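Local coordinates for protein alpha-1,2-mannosidase (Bacteroides thetaiotaomicron, PDB 2WW2) that hydrolyses alpha-mannosidic linkages with inversion of configuration, as a calcium-dependent family 92 glycoside hydrolase of a human gut bacterium, at residues P542-A545 with R546-M550; G725-P728 with A729-P732; I74-Y77 with G78-S81; S42-T45 with G46-S50. All blocks are in the same frame, centred on the assembly; numbering follows the deposited sequence.

Contact 1. Residues P542-A545 with R546-M550; sequences PMIA and RLDSM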
loop_
_atom_site.group_PDB
_atom_site.type_symbol
_atom_site.label_atom_id
_atom_site.label_comp_id
_atom_site.label_asym_id
_atom_site.label_seq_id
_atom_site.Cartn_x
_atom_site.Cartn_y
_atom_site.Cartn_z
ATOM N N PRO A 542 -8.540 8.540 23.605
ATOM C CA PRO A 542 -8.613 7.648 22.457
ATOM C C PRO A 542 -8.965 8.381 21.164
ATOM O O PRO A 542 -8.532 7.968 20.089
ATOM C CB PRO A 542 -9.738 6.679 22.831
ATOM C CG PRO A 542 -9.867 6.768 24.273
ATOM C CD PRO A 542 -9.472 8.148 24.673
ATOM N N MET A 543 -9.754 9.451 21.255
ATOM C CA MET A 543 -10.093 10.208 20.061
ATOM C C MET A 543 -8.884 10.953 19.507
ATOM O O MET A 543 -8.656 10.967 18.304
ATOM C CB MET A 543 -11.257 11.182 20.293
ATOM C CG MET A 543 -11.590 11.935 19.007
ATOM S SD MET A 543 -12.838 13.208 19.153
ATOM C CE MET A 543 -14.315 12.289 18.857
ATOM N N ILE A 544 -8.112 11.568 20.392
ATOM C CA ILE A 544 -6.887 12.241 20.000
ATOM C C ILE A 544 -5.926 11.263 19.306
ATOM O O ILE A 544 -5.269 11.606 18.314
ATOM C CB ILE A 544 -6.190 12.865 21.221
ATOM C CG1 ILE A 544 -6.988 14.068 21.730
ATOM C CG2 ILE A 544 -4.745 13.225 20.878
ATOM C CD1 ILE A 544 -6.643 14.473 23.165
ATOM N N ALA A 545 -5.862 10.044 19.823
ATOM C CA ALA A 545 -4.973 9.025 19.269
ATOM C C ALA A 545 -5.409 8.633 17.869
ATOM O O ALA A 545 -4.587 8.423 16.990
ATOM C CB ALA A 545 -4.952 7.799 20.171
ATOM N N ARG A 546 -6.711 8.552 17.656
ATOM C CA ARG A 546 -7.223 8.185 16.353
ATOM C C ARG A 546 -7.052 9.288 15.321
ATOM O O ARG A 546 -6.817 9.008 14.141
ATOM C CB ARG A 546 -8.662 7.723 16.477
ATOM C CG ARG A 546 -8.727 6.487 17.342
ATOM C CD ARG A 546 -10.131 5.991 17.518
ATOM N NE ARG A 546 -10.761 5.644 16.247
ATOM C CZ ARG A 546 -11.879 4.933 16.166
ATOM N NH1 ARG A 546 -12.460 4.494 17.278
ATOM N NH2 ARG A 546 -12.415 4.657 14.984
ATOM N N LEU A 547 -7.144 10.539 15.766
ATOM C CA LEU A 547 -6.860 11.664 14.892
ATOM C C LEU A 547 -5.384 11.626 14.537
ATOM O O LEU A 547 -5.002 11.807 13.371
ATOM C CB LEU A 547 -7.185 12.988 15.580
ATOM C CG LEU A 547 -8.662 13.354 15.674
ATOM C CD1 LEU A 547 -8.796 14.575 16.571
ATOM C CD2 LEU A 547 -9.234 13.633 14.284
ATOM N N ASP A 548 -4.557 11.386 15.548
ATOM C CA ASP A 548 -3.124 11.280 15.337
ATOM C C ASP A 548 -2.802 10.170 14.325
ATOM O O ASP A 548 -1.889 10.319 13.518
ATOM C CB ASP A 548 -2.385 11.036 16.656
ATOM C CG ASP A 548 -2.332 12.271 17.551
ATOM O OD1 ASP A 548 -2.678 13.388 17.095
ATOM O OD2 ASP A 548 -1.925 12.118 18.716
ATOM N N SER A 549 -3.562 9.076 14.354
ATOM C CA SER A 549 -3.337 7.965 13.418
ATOM C C SER A 549 -3.778 8.304 11.990
ATOM O O SER A 549 -3.608 7.504 11.060
ATOM C CB SER A 549 -4.024 6.685 13.905
ATOM O OG SER A 549 -5.423 6.717 13.667
ATOM N N MET A 550 -4.343 9.492 11.808
ATOM C CA MET A 550 -4.678 9.952 10.471
ATOM C C MET A 550 -3.612 10.877 9.920
ATOM O O MET A 550 -3.306 10.822 8.733
ATOM C CB MET A 550 -6.023 10.672 10.453
ATOM C CG MET A 550 -7.214 9.765 10.267
ATOM S SD MET A 550 -8.655 10.750 9.809
ATOM C CE MET A 550 -9.670 9.540 8.962
#
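I544 and D548 meet one turn apart on the alpha helix 540-551, in the family 92 catalytic region. D548 N donates to I544 O at 2.9 Å. Neighbouring steps repeat the i to i+4 pattern: L547 N reaches M543 O at 3.0 Å and R546 N reaches P542 O at 3.1 Å. The I544 and D548 side chains lie alongside each other and point the same way. CG2 of I544 touches OD2 of D548 at 3.7 Å. CG of D548 is anti to its carbonyl carbon (chi1 -73°), which sets the carboxylate beside the I544 carbonyl. Neither carboxylate oxygen can bond to I544 O, since all three are acceptors; OD1 accepts from Y594 OH and OD2 forms a salt bridge with K602.

R546 leaves the helix on another side. Its CG passes P542 O at 3.1 Å, and CB and CD flank the same oxygen. The guanidinium end leads away from the helix, where NH2 bonds to G490 O and the group makes a cation-pi contact with F491. M543 is buried against L533, S534 and M537 of helix 530-537, while A545 lies against F21 of a second subunit.

S549 continues the ladder, its N donating to A545 O at 2.9 Å. Its OG folds back between backbone N and carbonyl carbon (chi1 77°), where it donates to R546 O at 2.7 Å.

Contact 2. Residues G725-P728 with A729-P732; sequences GTQP and ADFP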
loop_
_atom_site.group_PDB
_atom_site.type_symbol
_atom_site.label_atom_id
_atom_site.label_comp_id
_atom_site.label_asym_id
_atom_site.label_seq_id
_atom_site.Cartn_x
_atom_site.Cartn_y
_atom_site.Cartn_z
ATOM N N GLY A 725 -5.963 26.800 25.829
ATOM C CA GLY A 725 -7.070 26.196 25.094
ATOM C C GLY A 725 -7.385 24.774 25.510
ATOM O O GLY A 725 -7.951 24.008 24.729
ATOM N N THR A 726 -7.037 24.419 26.749
ATOM C CA THR A 726 -7.180 23.038 27.214
ATOM C C THR A 726 -8.363 22.830 28.164
ATOM O O THR A 726 -8.653 21.707 28.559
ATOM C CB THR A 726 -5.899 22.571 27.940
ATOM O OG1 THR A 726 -5.693 23.406 29.082
ATOM C CG2 THR A 726 -4.689 22.686 27.019
ATOM N N GLN A 727 -9.058 23.900 28.524
ATOM C CA GLN A 727 -10.153 23.795 29.493
ATOM C C GLN A 727 -11.524 23.584 28.844
ATOM O O GLN A 727 -11.743 23.986 27.719
ATOM C CB GLN A 727 -10.190 25.056 30.359
ATOM C CG GLN A 727 -8.896 25.299 31.103
ATOM C CD GLN A 727 -8.544 24.116 31.987
ATOM O OE1 GLN A 727 -9.314 23.751 32.876
ATOM N NE2 GLN A 727 -7.390 23.497 31.731
ATOM N N PRO A 728 -12.470 22.971 29.576
ATOM C CA PRO A 728 -13.804 22.761 29.006
ATOM C C PRO A 728 -14.474 24.050 28.535
ATOM O O PRO A 728 -15.218 24.029 27.560
ATOM C CB PRO A 728 -14.589 22.116 30.161
ATOM C CG PRO A 728 -13.517 21.414 30.968
ATOM C CD PRO A 728 -12.327 22.351 30.907
ATOM N N ALA A 729 -14.205 25.169 29.199
ATOM C CA ALA A 729 -14.775 26.436 28.759
ATOM C C ALA A 729 -14.230 26.873 27.407
ATOM O O ALA A 729 -14.815 27.733 26.760
ATOM C CB ALA A 729 -14.526 27.527 29.785
ATOM N N ASP A 730 -13.099 26.305 26.991
ATOM C CA ASP A 730 -12.477 26.720 25.740
ATOM C C ASP A 730 -13.014 25.963 24.516
ATOM O O ASP A 730 -12.737 26.355 23.381
ATOM C CB ASP A 730 -10.953 26.541 25.805
ATOM C CG ASP A 730 -10.321 27.328 26.939
ATOM O OD1 ASP A 730 -10.794 28.450 27.226
ATOM O OD2 ASP A 730 -9.348 26.819 27.536
ATOM N N PHE A 731 -13.762 24.884 24.742
ATOM C CA PHE A 731 -14.189 24.002 23.646
ATOM C C PHE A 731 -15.458 24.501 22.946
ATOM O O PHE A 731 -16.364 25.035 23.595
ATOM C CB PHE A 731 -14.407 22.552 24.124
ATOM C CG PHE A 731 -13.250 21.969 24.902
ATOM C CD1 PHE A 731 -11.952 22.426 24.710
ATOM C CD2 PHE A 731 -13.467 20.945 25.815
ATOM C CE1 PHE A 731 -10.901 21.891 25.434
ATOM C CE2 PHE A 731 -12.426 20.398 26.530
ATOM C CZ PHE A 731 -11.142 20.866 26.342
ATOM N N PRO A 732 -15.552 24.294 21.626
ATOM C CA PRO A 732 -16.770 24.684 20.915
ATOM C C PRO A 732 -17.929 23.721 21.187
ATOM O O PRO A 732 -17.814 22.808 22.030
ATOM C CB PRO A 732 -16.352 24.654 19.431
ATOM C CG PRO A 732 -14.842 24.533 19.449
ATOM C CD PRO A 732 -14.518 23.801 20.705
HETATM O O HOH W 1 -7.125 27.861 28.414
#
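F731 and D730 both hold CG anti to the carbonyl carbon, but they reach different parts of G725-P728. In F731 (chi1 -51°) this swings the ring back to P728 and Q727. In D730 (chi1 -58°) it brings the carboxylate up to the Q727 backbone. One face of the F731 ring carries P728 CA in a CH-pi contact, 4.0 Å from the ring centroid. Q727 O lies over the same face, offset toward the rim, 3.2 Å from F731 CE1. G725 O comes in at the ring edge, in plane, and T726 O approaches F731 CZ obliquely. Cut back to an alanine, F731 would lose its ring, which is likely to open a gap beside P728 CA and leave Q727 O uncovered on that side.

The backbone here makes a short 3-10 turn in the loop after strand 710-717. Two successive i to i+3 bonds build it. D730 N donates to Q727 O at 2.8 Å, and F731 N donates to P728 O at 3.3 Å. D730 closes the turn from its side chain too: OD2 accepts Q727 N at 3.1 Å, on the anti side but tilted out of the carboxylate plane. The other oxygen, OD1, is held by T697 OG1, which helps fix the rotation of the group. N699 ND2 donates to G725 O.

A water donates to D730 OD2 at 2.6 Å and accepts from G725 N. Q727 NE2 donates to T726 OG1 at 3.1 Å.

Contact 3. Residues I74-Y77 with G78-S81; sequences INDY and GTFS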
loop_
_atom_site.group_PDB
_atom_site.type_symbol
_atom_site.label_atom_id
_atom_site.label_comp_id
_atom_site.label_asym_id
_atom_site.label_seq_id
_atom_site.Cartn_x
_atom_site.Cartn_y
_atom_site.Cartn_z
ATOM N N ILE A 74 -22.246 15.632 -13.983
ATOM C CA ILE A 74 -23.557 16.280 -14.089
ATOM C C ILE A 74 -23.718 16.836 -15.519
ATOM O O ILE A 74 -24.806 16.801 -16.095
ATOM C CB ILE A 74 -23.638 17.423 -13.048
ATOM C CG1 ILE A 74 -23.597 16.816 -11.631
ATOM C CG2 ILE A 74 -24.893 18.272 -13.252
ATOM C CD1 ILE A 74 -24.827 16.002 -11.294
ATOM N N ASN A 75 -22.615 17.330 -16.073
ATOM C CA ASN A 75 -22.541 17.771 -17.466
ATOM C C ASN A 75 -23.334 19.082 -17.646
ATOM O O ASN A 75 -23.660 19.755 -16.651
ATOM C CB ASN A 75 -22.952 16.610 -18.426
ATOM C CG ASN A 75 -22.295 16.713 -19.828
ATOM O OD1 ASN A 75 -22.316 17.768 -20.464
ATOM N ND2 ASN A 75 -21.773 15.593 -20.324
ATOM N N ASP A 76 -23.614 19.462 -18.890
ATOM C CA ASP A 76 -24.016 20.845 -19.230
ATOM C C ASP A 76 -25.490 20.957 -19.646
ATOM O O ASP A 76 -26.173 19.937 -19.838
ATOM C CB ASP A 76 -23.122 21.394 -20.361
ATOM C CG ASP A 76 -22.899 22.919 -20.262
ATOM O OD1 ASP A 76 -23.565 23.578 -19.424
ATOM O OD2 ASP A 76 -22.025 23.449 -20.997
ATOM N N TYR A 77 -25.981 22.193 -19.753
ATOM C CA TYR A 77 -27.304 22.466 -20.331
ATOM C C TYR A 77 -27.280 23.921 -20.832
ATOM O O TYR A 77 -26.421 24.717 -20.398
ATOM C CB TYR A 77 -28.422 22.257 -19.291
ATOM C CG TYR A 77 -28.338 23.254 -18.156
ATOM C CD1 TYR A 77 -29.009 24.477 -18.226
ATOM C CD2 TYR A 77 -27.541 22.996 -17.042
ATOM C CE1 TYR A 77 -28.890 25.431 -17.206
ATOM C CE2 TYR A 77 -27.422 23.935 -16.006
ATOM C CZ TYR A 77 -28.094 25.148 -16.106
ATOM O OH TYR A 77 -27.976 26.073 -15.106
ATOM N N GLY A 78 -28.192 24.254 -21.742
ATOM C CA GLY A 78 -28.362 25.618 -22.261
ATOM C C GLY A 78 -27.055 26.134 -22.819
ATOM O O GLY A 78 -26.679 27.260 -22.534
ATOM N N THR A 79 -26.367 25.311 -23.606
ATOM C CA THR A 79 -25.002 25.633 -24.060
ATOM C C THR A 79 -24.924 25.772 -25.583
ATOM O O THR A 79 -25.588 25.031 -26.322
ATOM C CB THR A 79 -23.957 24.579 -23.521
ATOM O OG1 THR A 79 -22.627 24.960 -23.884
ATOM C CG2 THR A 79 -24.232 23.163 -24.040
ATOM N N PHE A 80 -24.134 26.749 -26.042
ATOM C CA PHE A 80 -23.824 26.902 -27.457
ATOM C C PHE A 80 -22.380 27.376 -27.541
ATOM O O PHE A 80 -21.771 27.679 -26.497
ATOM C CB PHE A 80 -24.811 27.865 -28.156
ATOM C CG PHE A 80 -24.650 29.313 -27.788
ATOM C CD1 PHE A 80 -23.859 30.153 -28.563
ATOM C CD2 PHE A 80 -25.332 29.859 -26.704
ATOM C CE1 PHE A 80 -23.712 31.504 -28.240
ATOM C CE2 PHE A 80 -25.180 31.224 -26.385
ATOM C CZ PHE A 80 -24.365 32.034 -27.148
ATOM N N SER A 81 -21.783 27.387 -28.731
ATOM C CA SER A 81 -20.392 27.857 -28.810
ATOM C C SER A 81 -20.195 28.776 -29.992
ATOM O O SER A 81 -20.981 28.778 -30.941
ATOM C CB SER A 81 -19.379 26.702 -28.891
ATOM O OG SER A 81 -19.469 26.025 -30.139
#
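Y77 is extended, and G78 then turns the chain with a positive phi (55°) before T79 is extended again. A CB on G78 would sit tight against Y77 C. The turn leads into strand 80-86 of the beta-rich N-terminal domain. It also brings the side chains of D76 and T79 together, crossing at about a right angle.

OD2 of D76 lies 3.3 Å from T79 OG1 and 3.4 Å from T79 CB. OG1 is anti to the T79 backbone N (chi1 -176°), which turns the hydroxyl to this side. OG1 is hydrogen-bonded to Q66 O. On the D76 carboxylate, OD1 accepts Y77 N at 2.8 Å, from above the carboxylate plane. One residue back, N75 OD1 accepts D76 N at 2.7 Å, in the carbonyl plane. The Y77 ring is swung between its backbone N and carbonyl carbon (chi1 65°), and CD1 passes G78 N at 3.6 Å. Its OH bonds to D328 of the catalytic region, so this bond links the N-terminal domain to it.

R65 ties the crossing pair together, with NH2 in a salt bridge to D76 OD2 and NE bonded to T79 OG1, while T67 OG1 and H68 N also bond to the carboxylate. R65 probably balances the charge of the buried acid, and the loop is held to strand 60-67 by polar bonds as well as by strand pairing.

Contact 4. Residues S42-T45 with G46-S50; sequences SPQT and GENGS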
loop_
_atom_site.group_PDB
_atom_site.type_symbol
_atom_site.label_atom_id
_atom_site.label_comp_id
_atom_site.label_asym_id
_atom_site.label_seq_id
_atom_site.Cartn_x
_atom_site.Cartn_y
_atom_site.Cartn_z
ATOM N N SER A 42 -16.162 29.526 -21.584
ATOM C CA SER A 42 -14.894 28.766 -21.497
ATOM C C SER A 42 -14.421 28.305 -22.869
ATOM O O SER A 42 -15.232 27.969 -23.717
ATOM C CB SER A 42 -15.148 27.504 -20.634
ATOM O OG SER A 42 -14.012 26.641 -20.557
ATOM N N PRO A 43 -13.104 28.191 -23.054
ATOM C CA PRO A 43 -12.582 27.433 -24.176
ATOM C C PRO A 43 -13.023 25.972 -24.095
ATOM O O PRO A 43 -13.229 25.415 -22.983
ATOM C CB PRO A 43 -11.048 27.513 -23.985
ATOM C CG PRO A 43 -10.877 27.756 -22.489
ATOM C CD PRO A 43 -12.040 28.660 -22.145
ATOM N N GLN A 44 -13.165 25.360 -25.260
ATOM C CA GLN A 44 -13.581 23.957 -25.345
ATOM C C GLN A 44 -12.581 23.162 -26.203
ATOM O O GLN A 44 -12.347 23.501 -27.373
ATOM C CB GLN A 44 -14.985 23.853 -25.953
ATOM C CG GLN A 44 -15.415 22.403 -26.260
ATOM C CD GLN A 44 -16.681 22.361 -27.102
ATOM O OE1 GLN A 44 -17.292 23.398 -27.366
ATOM N NE2 GLN A 44 -17.082 21.160 -27.525
ATOM N N THR A 45 -11.993 22.121 -25.617
ATOM C CA THR A 45 -11.137 21.196 -26.375
ATOM C C THR A 45 -11.834 19.857 -26.618
ATOM O O THR A 45 -11.542 19.168 -27.602
ATOM C CB THR A 45 -9.789 20.921 -25.654
ATOM O OG1 THR A 45 -10.033 20.294 -24.397
ATOM C CG2 THR A 45 -9.059 22.215 -25.384
ATOM N N GLY A 46 -12.742 19.492 -25.720
ATOM C CA GLY A 46 -13.434 18.197 -25.809
ATOM C C GLY A 46 -14.570 18.244 -26.833
ATOM O O GLY A 46 -15.009 19.323 -27.232
ATOM N N GLU A 47 -15.034 17.077 -27.275
ATOM C CA GLU A 47 -16.169 17.020 -28.198
ATOM C C GLU A 47 -17.414 17.611 -27.553
ATOM O O GLU A 47 -17.545 17.565 -26.337
ATOM C CB GLU A 47 -16.481 15.562 -28.555
ATOM C CG GLU A 47 -15.574 14.974 -29.589
ATOM C CD GLU A 47 -16.080 13.617 -30.084
ATOM O OE1 GLU A 47 -17.199 13.190 -29.702
ATOM O OE2 GLU A 47 -15.346 12.981 -30.851
ATOM N N ASN A 48 -18.354 18.100 -28.362
ATOM C CA ASN A 48 -19.675 18.412 -27.850
ATOM C C ASN A 48 -20.193 17.180 -27.118
ATOM O O ASN A 48 -20.061 16.061 -27.628
ATOM C CB ASN A 48 -20.670 18.738 -28.984
ATOM C CG ASN A 48 -20.451 20.126 -29.606
ATOM O OD1 ASN A 48 -19.470 20.814 -29.305
ATOM N ND2 ASN A 48 -21.385 20.542 -30.463
ATOM N N GLY A 49 -20.801 17.383 -25.956
ATOM C CA GLY A 49 -21.369 16.276 -25.192
ATOM C C GLY A 49 -20.465 15.732 -24.099
ATOM O O GLY A 49 -20.928 15.094 -23.156
ATOM N N SER A 50 -19.166 15.977 -24.205
ATOM C CA SER A 50 -18.266 15.469 -23.186
ATOM C C SER A 50 -18.202 16.408 -21.979
ATOM O O SER A 50 -17.971 17.606 -22.138
ATOM C CB SER A 50 -16.854 15.297 -23.755
ATOM O OG SER A 50 -15.958 14.983 -22.697
HETATM O O HOH W 2 -18.943 23.427 -29.533
#
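Q44 NE2 is gripped by two acceptors of the loop that follows it. It donates to G46 O at 2.8 Å and to N48 OD1 at 3.0 Å. The second bond is almost straight (175° at the hydrogen) and lies in both amide planes. The first acceptor is also in the Q44 amide plane, though NE2 is tilted from the G46 carbonyl plane. CG of Q44 is anti to the backbone N (chi1 172°), and the chain stays extended, which carries the amide over the start of the loop. Q44 and N48 cross at about a right angle.

A water donates to both oxygens of the pair, at 2.7 Å from Q44 OE1 and 2.7 Å from N48 OD1. With the direct bond it closes a ring of contacts between the amides. N48 ND2 binds D148, which fixes which way round its amide sits.

The bonds lie where the chain leaves strand 40-44, in the N-terminal domain. The loop then makes a type II beta turn from E47 to S50, closed by S50 N donating to E47 O at 3.1 Å. G49 takes the third place, with a positive phi (96°). A leucine in place of Q44 would probably leave G46 O and N48 OD1 without this NH2 donor, and the bridging water without one of its acceptors.

S50 OG bonds to E541 of a third subunit.

Along the chain the order is contact 4, contact 3, contact 1, contact 2. Contacts 4 and 3 lie in the N-terminal domain, their centres about 10 Å apart. They flank strand 60-67, which pairs with both strand 40-44 and strand 80-86. They also touch: N75 ND2 is 3.0 Å from G49 O, a probable hydrogen bond joining the two loops. Contacts 1 and 2 are on the other side of the chain's centre, about 19 Å apart between centres and not touching. Contact 1 is on helix 540-551 in the catalytic region, contact 2 near the C-terminus. About 45 Å separates the centres of contacts 1 and 3, so the two pairs lie in different parts of the molecule.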